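Local coordinates for hypothetical protein (Pseudomonas putida, PDB 2HLJ) that is probably a betainyl-CoA thiolase of the hotdog-fold thioesterase family, acting on acyl groups carried as coenzyme A thioesters, at residues Tyr8-Gln13 and Leu29-Tyr34; Ser95-Arg98 and Glu103-Ala106; Asp37-Arg42 and Thr80-Phe85. All blocks are in the same frame, centred on the assembly; numbering follows the deposited sequence.

Contact 1 (Tyr8-Gln13 and Leu29-Tyr34); sequences YRTTVQ and LLIFSY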
loop_
_atom_site.group_PDB
_atom_site.type_symbol
_atom_site.label_atom_id
_atom_site.label_comp_id
_atom_site.label_asym_id
_atom_site.label_seq_id
_atom_site.Cartn_x
_atom_site.Cartn_y
_atom_site.Cartn_z
ATOM N N TYR A 8 16.476 -5.808 0.042
ATOM C CA TYR A 8 16.316 -5.134 -1.245
ATOM C C TYR A 8 16.952 -3.768 -1.209
ATOM O O TYR A 8 16.853 -3.076 -0.214
ATOM C CB TYR A 8 14.824 -5.065 -1.653
ATOM C CG TYR A 8 14.619 -4.677 -3.103
ATOM C CD1 TYR A 8 14.878 -5.585 -4.105
ATOM C CD2 TYR A 8 14.205 -3.397 -3.466
ATOM C CE1 TYR A 8 14.704 -5.261 -5.427
ATOM C CE2 TYR A 8 14.039 -3.055 -4.805
ATOM C CZ TYR A 8 14.288 -4.001 -5.780
ATOM O OH TYR A 8 14.142 -3.724 -7.137
ATOM N N ARG A 9 17.646 -3.411 -2.288
ATOM C CA ARG A 9 18.210 -2.068 -2.463
ATOM C C ARG A 9 17.906 -1.577 -3.841
ATOM O O ARG A 9 17.957 -2.358 -4.803
ATOM C CB ARG A 9 19.732 -2.070 -2.367
ATOM C CG ARG A 9 20.323 -2.745 -1.175
ATOM C CD ARG A 9 21.852 -2.742 -1.323
ATOM N NE ARG A 9 22.533 -3.303 -0.168
ATOM C CZ ARG A 9 22.789 -2.635 0.961
ATOM N NH1 ARG A 9 22.413 -1.358 1.120
ATOM N NH2 ARG A 9 23.430 -3.255 1.952
ATOM N N THR A 10 17.631 -0.272 -3.960
ATOM C CA THR A 10 17.383 0.324 -5.270
ATOM C C THR A 10 17.615 1.840 -5.189
ATOM O O THR A 10 17.841 2.396 -4.106
ATOM C CB THR A 10 15.947 -0.029 -5.841
ATOM O OG1 THR A 10 15.843 0.337 -7.219
ATOM C CG2 THR A 10 14.828 0.654 -5.069
ATOM N N THR A 11 17.653 2.468 -6.352
ATOM C CA THR A 11 17.734 3.928 -6.483
ATOM C C THR A 11 16.379 4.393 -7.022
ATOM O O THR A 11 15.868 3.819 -7.976
ATOM C CB THR A 11 18.928 4.324 -7.387
ATOM O OG1 THR A 11 20.143 3.928 -6.753
ATOM C CG2 THR A 11 19.017 5.813 -7.608
ATOM N N VAL A 12 15.768 5.397 -6.383
ATOM C CA VAL A 12 14.483 5.935 -6.858
ATOM C C VAL A 12 14.627 6.531 -8.257
ATOM O O VAL A 12 15.381 7.484 -8.460
ATOM C CB VAL A 12 13.942 6.987 -5.931
ATOM C CG1 VAL A 12 12.672 7.664 -6.496
ATOM C CG2 VAL A 12 13.713 6.376 -4.527
ATOM N N GLN A 13 13.817 6.008 -9.177
ATOM C CA GLN A 13 13.878 6.334 -10.598
ATOM C C GLN A 13 12.812 7.386 -10.925
ATOM O O GLN A 13 11.870 7.560 -10.176
ATOM C CB GLN A 13 13.659 5.056 -11.450
ATOM C CG GLN A 13 12.996 3.832 -10.732
ATOM C CD GLN A 13 12.963 2.568 -11.613
ATOM O OE1 GLN A 13 13.669 1.585 -11.352
ATOM N NE2 GLN A 13 12.140 2.591 -12.640
ATOM N N LEU A 29 5.384 1.013 -1.507
ATOM C CA LEU A 29 4.854 -0.359 -1.440
ATOM C C LEU A 29 5.406 -1.291 -2.516
ATOM O O LEU A 29 5.613 -2.461 -2.242
ATOM C CB LEU A 29 3.317 -0.387 -1.412
ATOM C CG LEU A 29 2.654 -1.631 -0.814
ATOM C CD1 LEU A 29 2.862 -1.762 0.718
ATOM C CD2 LEU A 29 1.132 -1.616 -1.111
ATOM N N LEU A 30 5.679 -0.788 -3.726
ATOM C CA LEU A 30 6.346 -1.591 -4.736
ATOM C C LEU A 30 7.734 -2.059 -4.308
ATOM O O LEU A 30 8.099 -3.240 -4.500
ATOM C CB LEU A 30 6.432 -0.846 -6.092
ATOM C CG LEU A 30 7.003 -1.698 -7.215
ATOM C CD1 LEU A 30 6.165 -2.948 -7.442
ATOM C CD2 LEU A 30 7.172 -0.906 -8.527
ATOM N N ILE A 31 8.521 -1.139 -3.758
ATOM C CA ILE A 31 9.858 -1.461 -3.237
ATOM C C ILE A 31 9.739 -2.523 -2.156
ATOM O O ILE A 31 10.466 -3.505 -2.157
ATOM C CB ILE A 31 10.553 -0.196 -2.654
ATOM C CG1 ILE A 31 10.865 0.804 -3.752
ATOM C CG2 ILE A 31 11.779 -0.567 -1.822
ATOM C CD1 ILE A 31 11.086 2.193 -3.214
ATOM N N PHE A 32 8.787 -2.367 -1.243
ATOM C CA PHE A 32 8.544 -3.437 -0.277
ATOM C C PHE A 32 8.094 -4.788 -0.895
ATOM O O PHE A 32 8.491 -5.854 -0.401
ATOM C CB PHE A 32 7.538 -2.995 0.805
ATOM C CG PHE A 32 7.997 -1.866 1.690
ATOM C CD1 PHE A 32 9.328 -1.685 2.048
ATOM C CD2 PHE A 32 7.037 -1.044 2.299
ATOM C CE1 PHE A 32 9.696 -0.666 2.918
ATOM C CE2 PHE A 32 7.405 0.004 3.096
ATOM C CZ PHE A 32 8.727 0.180 3.449
ATOM N N SER A 33 7.311 -4.759 -1.977
ATOM C CA SER A 33 6.867 -5.999 -2.683
ATOM C C SER A 33 8.056 -6.762 -3.242
ATOM O O SER A 33 8.124 -7.988 -3.160
ATOM C CB SER A 33 5.900 -5.674 -3.848
ATOM O OG SER A 33 5.064 -6.782 -4.220
ATOM N N TYR A 34 8.962 -6.025 -3.853
ATOM C CA TYR A 34 10.189 -6.592 -4.364
ATOM C C TYR A 34 11.010 -7.160 -3.217
ATOM O O TYR A 34 11.612 -8.192 -3.364
ATOM C CB TYR A 34 11.004 -5.560 -5.101
ATOM C CG TYR A 34 10.425 -5.061 -6.412
ATOM C CD1 TYR A 34 9.577 -5.850 -7.195
ATOM C CD2 TYR A 34 10.784 -3.818 -6.896
ATOM C CE1 TYR A 34 9.068 -5.374 -8.405
ATOM C CE2 TYR A 34 10.309 -3.352 -8.104
ATOM C CZ TYR A 34 9.448 -4.121 -8.854
ATOM O OH TYR A 34 8.969 -3.621 -10.057
#
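Aromatic and aliphatic packing joins Tyr8 and Thr10, on strand 6-11 at one edge of the hotdog sheet within this chain, to Tyr34 and Ile31 of the long helix 25-43 that the sheet wraps. No hydrogen bond crosses it. The phenol ring of Tyr8 is the main surface: Tyr34 CB sits over its centre, 3.7 Å from the ring centroid and 13° off the normal, a CH-pi contact. The Tyr34 ring then continues alongside, pointing the same way, with the two planes inclined at 50° in an oblique pair. Its CD2 comes 3.4 Å from Tyr8 OH. With CG anti to the backbone N (chi1 -167°), the Tyr8 ring stands across the direction of the helix and presents a face to Tyr34 CB. A tyrosine suits this partly exposed border through the broad, flat face it offers to that methylene. Nearer the sheet, Ile31 crosses Tyr8 at about a right angle, CG2 lying 4.1 Å from Tyr8 CD2, while its CG1 branch meets the methyl of Thr10. Strand 75-85 borders the contact, pairing with Tyr8 through Val78, whose side chain also touches Tyr8 and Ile31; Trp16 packs on Ile31, and Arg24 of the second subunit packs on Tyr34.

Contact 2 (Ser95-Arg98 and Glu103-Ala106); sequences SLHR and EVLA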
loop_
_atom_site.group_PDB
_atom_site.type_symbol
_atom_site.label_atom_id
_atom_site.label_comp_id
_atom_site.label_asym_id
_atom_site.label_seq_id
_atom_site.Cartn_x
_atom_site.Cartn_y
_atom_site.Cartn_z
ATOM N N SER A 95 10.802 -2.016 6.606
ATOM C CA SER A 95 11.094 -0.619 6.846
ATOM C C SER A 95 12.041 -0.117 5.739
ATOM O O SER A 95 12.814 -0.888 5.149
ATOM C CB SER A 95 11.640 -0.382 8.263
ATOM O OG SER A 95 12.824 -1.162 8.508
ATOM N N LEU A 96 11.908 1.156 5.402
ATOM C CA LEU A 96 12.673 1.758 4.316
ATOM C C LEU A 96 13.677 2.716 4.895
ATOM O O LEU A 96 13.360 3.478 5.797
ATOM C CB LEU A 96 11.777 2.492 3.319
ATOM C CG LEU A 96 12.420 2.943 1.986
ATOM C CD1 LEU A 96 12.784 1.791 1.067
ATOM C CD2 LEU A 96 11.517 3.941 1.279
ATOM N N HIS A 97 14.889 2.703 4.332
ATOM C CA HIS A 97 16.034 3.416 4.909
ATOM C C HIS A 97 16.895 4.052 3.826
ATOM O O HIS A 97 16.879 3.614 2.654
ATOM C CB HIS A 97 16.930 2.431 5.697
ATOM C CG HIS A 97 16.197 1.652 6.750
ATOM N ND1 HIS A 97 16.299 1.932 8.094
ATOM C CD2 HIS A 97 15.354 0.601 6.647
ATOM C CE1 HIS A 97 15.516 1.110 8.772
ATOM N NE2 HIS A 97 14.923 0.294 7.914
ATOM N N ARG A 98 17.673 5.055 4.248
ATOM C CA ARG A 98 18.735 5.655 3.431
ATOM C C ARG A 98 19.930 5.995 4.304
ATOM O O ARG A 98 19.790 6.141 5.517
ATOM C CB ARG A 98 18.260 6.912 2.718
ATOM C CG ARG A 98 17.956 8.100 3.612
ATOM C CD ARG A 98 17.483 9.268 2.746
ATOM N NE ARG A 98 17.182 10.491 3.496
ATOM C CZ ARG A 98 18.074 11.359 3.961
ATOM N NH1 ARG A 98 19.378 11.171 3.808
ATOM N NH2 ARG A 98 17.656 12.435 4.608
ATOM N N GLU A 103 16.380 7.413 11.011
ATOM C CA GLU A 103 15.015 6.970 11.336
ATOM C C GLU A 103 14.365 6.416 10.067
ATOM O O GLU A 103 14.834 6.678 8.944
ATOM C CB GLU A 103 14.175 8.088 11.945
ATOM C CG GLU A 103 13.938 9.329 11.089
ATOM C CD GLU A 103 13.179 10.454 11.845
ATOM O OE1 GLU A 103 13.846 11.179 12.642
ATOM O OE2 GLU A 103 11.934 10.628 11.612
ATOM N N VAL A 104 13.314 5.623 10.210
ATOM C CA VAL A 104 12.735 5.045 9.016
ATOM C C VAL A 104 12.039 6.115 8.167
ATOM O O VAL A 104 11.449 7.061 8.676
ATOM C CB VAL A 104 11.793 3.855 9.285
ATOM C CG1 VAL A 104 12.557 2.743 10.005
ATOM C CG2 VAL A 104 10.550 4.293 10.057
ATOM N N LEU A 105 12.127 5.924 6.856
ATOM C CA LEU A 105 11.423 6.725 5.883
ATOM C C LEU A 105 9.976 6.308 5.745
ATOM O O LEU A 105 9.104 7.135 5.417
ATOM C CB LEU A 105 12.110 6.574 4.520
ATOM C CG LEU A 105 13.612 6.891 4.484
ATOM C CD1 LEU A 105 14.175 6.667 3.109
ATOM C CD2 LEU A 105 13.808 8.330 4.913
ATOM N N ALA A 106 9.761 4.999 5.857
ATOM C CA ALA A 106 8.442 4.375 5.806
ATOM C C ALA A 106 8.564 2.983 6.396
ATOM O O ALA A 106 9.662 2.439 6.477
ATOM C CB ALA A 106 7.967 4.260 4.373
HETATM O O HOH W 1 16.811 6.079 6.968
#
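Two backbone hydrogen bonds join Leu96 to the segment 103-106: Leu96 N donates to Ala106 O at 2.8 Å, and Leu96 O accepts from Leu105 N at 2.9 Å. Both are nearly straight, although each donor is tilted about 25° from its carbonyl plane. The segment 103-106 turns a corner at Leu105, whose helix-like backbone angles interrupt the extended course, so the antiparallel ladder between neighbouring strands 89-98 and 104-114 is irregular here. Beyond it, a water takes the N-H of Arg98 and lies within bonding distance of Glu103 O, bridging the backbones where direct pairing has ceased.

A side-chain bond lies within the first strand. Ser95 OG, set between its backbone N and carbonyl carbon (chi1 57°), meets His97 NE2 at 2.6 Å in the plane of the imidazole, at its edge; it helps fix the rotation of the ring, which also lies nearly parallel to Trp77. Val104 CG1 fits against this pair, 3.7 Å from Ser95 CB and 3.6 Å from His97 CE1. A short apolar side chain puts this one methyl against both without competing for the Ser95-His97 bond.

Leu105 packs along the other strand, its CD1 lying 3.8 Å from His97 C and also meeting the aliphatic CB and CG of Arg98. The small Ala106 and the longer Leu96 share the sheet face covered by Tyr28 of helix 25-43; Leu96 also touches Ile31 and Phe32.

Chemically, the backbone bonds set the alignment of the strands while the side chains divide the surroundings: Leu96 and Ala106 face the helix, Val104 covers the Ser95-His97 pair, and Leu105 covers the strand backbone as far as Arg98. Ala106 N, buried here, has no partner in the model, probably a consequence of the bend.

Contact 3 (Asp37-Arg42 and Thr80-Phe85); sequences DALMDR and TQILGF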
loop_
_atom_site.group_PDB
_atom_site.type_symbol
_atom_site.label_atom_id
_atom_site.label_comp_id
_atom_site.label_asym_id
_atom_site.label_seq_id
_atom_site.Cartn_x
_atom_site.Cartn_y
_atom_site.Cartn_z
ATOM N N ASP A 37 9.552 -10.473 -2.359
ATOM C CA ASP A 37 10.003 -11.465 -3.339
ATOM C C ASP A 37 11.447 -11.972 -3.050
ATOM O O ASP A 37 11.754 -13.170 -3.111
ATOM C CB ASP A 37 9.919 -10.917 -4.761
ATOM C CG ASP A 37 8.494 -10.581 -5.198
ATOM O OD1 ASP A 37 7.511 -10.904 -4.497
ATOM O OD2 ASP A 37 8.365 -9.952 -6.263
ATOM N N ALA A 38 12.332 -11.046 -2.775
ATOM C CA ALA A 38 13.702 -11.363 -2.408
ATOM C C ALA A 38 13.793 -12.175 -1.118
ATOM O O ALA A 38 14.654 -13.025 -0.996
ATOM C CB ALA A 38 14.517 -10.065 -2.277
ATOM N N LEU A 39 12.930 -11.912 -0.155
ATOM C CA LEU A 39 12.889 -12.727 1.046
ATOM C C LEU A 39 12.521 -14.185 0.705
ATOM O O LEU A 39 13.092 -15.121 1.259
ATOM C CB LEU A 39 11.890 -12.157 2.038
ATOM C CG LEU A 39 11.842 -12.867 3.385
ATOM C CD1 LEU A 39 13.163 -12.800 4.147
ATOM C CD2 LEU A 39 10.692 -12.351 4.204
HETATM N N MSE A 40 11.592 -14.370 -0.225
HETATM C CA MSE A 40 11.209 -15.709 -0.647
HETATM C C MSE A 40 12.331 -16.389 -1.424
HETATM O O MSE A 40 12.578 -17.589 -1.219
HETATM C CB MSE A 40 9.884 -15.708 -1.426
HETATM C CG MSE A 40 8.669 -15.310 -0.615
HETATM SE SE MSE A 40 8.601 -16.145 1.143
HETATM C CE MSE A 40 8.882 -14.606 2.278
ATOM N N ASP A 41 13.052 -15.648 -2.263
ATOM C CA ASP A 41 14.290 -16.202 -2.851
ATOM C C ASP A 41 15.307 -16.655 -1.796
ATOM O O ASP A 41 15.943 -17.703 -1.934
ATOM C CB ASP A 41 15.005 -15.203 -3.756
ATOM C CG ASP A 41 14.300 -14.976 -5.053
ATOM O OD1 ASP A 41 13.551 -15.889 -5.503
ATOM O OD2 ASP A 41 14.497 -13.866 -5.621
ATOM N N ARG A 42 15.460 -15.877 -0.744
ATOM C CA ARG A 42 16.429 -16.216 0.299
ATOM C C ARG A 42 16.079 -17.507 1.004
ATOM O O ARG A 42 16.971 -18.296 1.328
ATOM C CB ARG A 42 16.506 -15.119 1.368
ATOM C CG ARG A 42 17.225 -13.889 0.968
ATOM C CD ARG A 42 17.310 -12.997 2.185
ATOM N NE ARG A 42 18.047 -11.763 1.931
ATOM C CZ ARG A 42 19.284 -11.525 2.358
ATOM N NH1 ARG A 42 19.945 -12.407 3.101
ATOM N NH2 ARG A 42 19.846 -10.377 2.053
ATOM N N THR A 80 13.850 -6.074 6.814
ATOM C CA THR A 80 12.690 -6.957 6.884
ATOM C C THR A 80 12.800 -7.811 8.143
ATOM O O THR A 80 13.859 -8.369 8.423
ATOM C CB THR A 80 12.572 -7.840 5.664
ATOM O OG1 THR A 80 12.547 -7.049 4.446
ATOM C CG2 THR A 80 11.330 -8.705 5.762
ATOM N N GLN A 81 11.726 -7.851 8.914
ATOM C CA GLN A 81 11.591 -8.782 10.054
ATOM C C GLN A 81 10.371 -9.682 9.885
ATOM O O GLN A 81 9.304 -9.261 9.375
ATOM C CB GLN A 81 11.434 -8.036 11.349
ATOM C CG GLN A 81 12.533 -7.075 11.649
ATOM C CD GLN A 81 12.471 -6.563 13.093
ATOM O OE1 GLN A 81 12.349 -7.342 14.024
ATOM N NE2 GLN A 81 12.583 -5.247 13.264
ATOM N N ILE A 82 10.531 -10.922 10.327
ATOM C CA ILE A 82 9.460 -11.885 10.353
ATOM C C ILE A 82 8.862 -11.781 11.751
ATOM O O ILE A 82 9.537 -12.026 12.737
ATOM C CB ILE A 82 9.984 -13.315 10.010
ATOM C CG1 ILE A 82 10.457 -13.334 8.548
ATOM C CG2 ILE A 82 8.900 -14.375 10.235
ATOM C CD1 ILE A 82 11.277 -14.533 8.193
ATOM N N LEU A 83 7.597 -11.385 11.819
ATOM C CA LEU A 83 6.920 -11.185 13.083
ATOM C C LEU A 83 6.271 -12.460 13.571
ATOM O O LEU A 83 6.024 -12.605 14.757
ATOM C CB LEU A 83 5.854 -10.112 12.943
ATOM C CG LEU A 83 6.358 -8.805 12.364
ATOM C CD1 LEU A 83 5.188 -7.873 12.108
ATOM C CD2 LEU A 83 7.413 -8.224 13.293
ATOM N N GLY A 84 6.013 -13.397 12.665
ATOM C CA GLY A 84 5.227 -14.593 13.022
ATOM C C GLY A 84 4.848 -15.344 11.764
ATOM O O GLY A 84 4.929 -14.795 10.676
ATOM N N PHE A 85 4.495 -16.620 11.897
ATOM C CA PHE A 85 3.957 -17.372 10.780
ATOM C C PHE A 85 3.201 -18.569 11.296
ATOM O O PHE A 85 3.422 -18.991 12.438
ATOM C CB PHE A 85 5.053 -17.776 9.782
ATOM C CG PHE A 85 6.058 -18.748 10.321
ATOM C CD1 PHE A 85 5.838 -20.111 10.243
ATOM C CD2 PHE A 85 7.241 -18.299 10.883
ATOM C CE1 PHE A 85 6.794 -21.002 10.713
ATOM C CE2 PHE A 85 8.184 -19.180 11.381
ATOM C CZ PHE A 85 7.976 -20.527 11.280
#
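Leu39 meets Thr80 and Ile82 through a single methyl, CD2, which lies 4.0 Å from Thr80 CG2 and 4.5 Å from Ile82 CG1. All three residues are buried, yet the two segments bury little surface between them and no hydrogen bond crosses. Leu39 has CG anti to its own amide N (chi1 -175°), directing the branched end from the helix at the strand. Threonine suits the buried position 80 because its CG2 methyl meets the leucine obliquely while its hydroxyl, OG1, is satisfied by hydrogen bonds with Thr7 OG1 and His94 ND1. Ile82, two residues on and thus on the same strand face, offers an aliphatic flank to the helix.

This is the hotdog arrangement, helix 25-43 lying against the curved antiparallel sheet as the sausage in its bun. Farther along the strand the segments part company. Leu83 and Gly84 both face His91 in a classic beta bulge, and Phe85 turns to helix 127-138, which also packs on Ile82 through Leu133 and Val137. Away from the strand, exposed Asp41 bonds to Ser53, and Asp37 reaches the second subunit through a salt bridge to its Arg24.

Helix 25-43 serves contacts 1 and 3 with successive parts of its length, their centres about 15 Å apart, meeting the neighbouring strands 6-11 and 75-85 of one sheet. Contact 2 lies within that sheet, its centre about 12 Å from contact 1, and touches it directly: Phe32 CE1 lies 3.8 Å from Leu96 N, and Ile31 CG2 is 3.9 Å from Leu96 CD1. Contacts 2 and 3 do not touch, with centres about 17 Å and nearest atoms about 5 Å apart. Contacts 1 and 3 also adjoin the second subunit, where its Arg24 reaches Ser33, Tyr34 and Asp37, whereas contact 2 has no part in that interface.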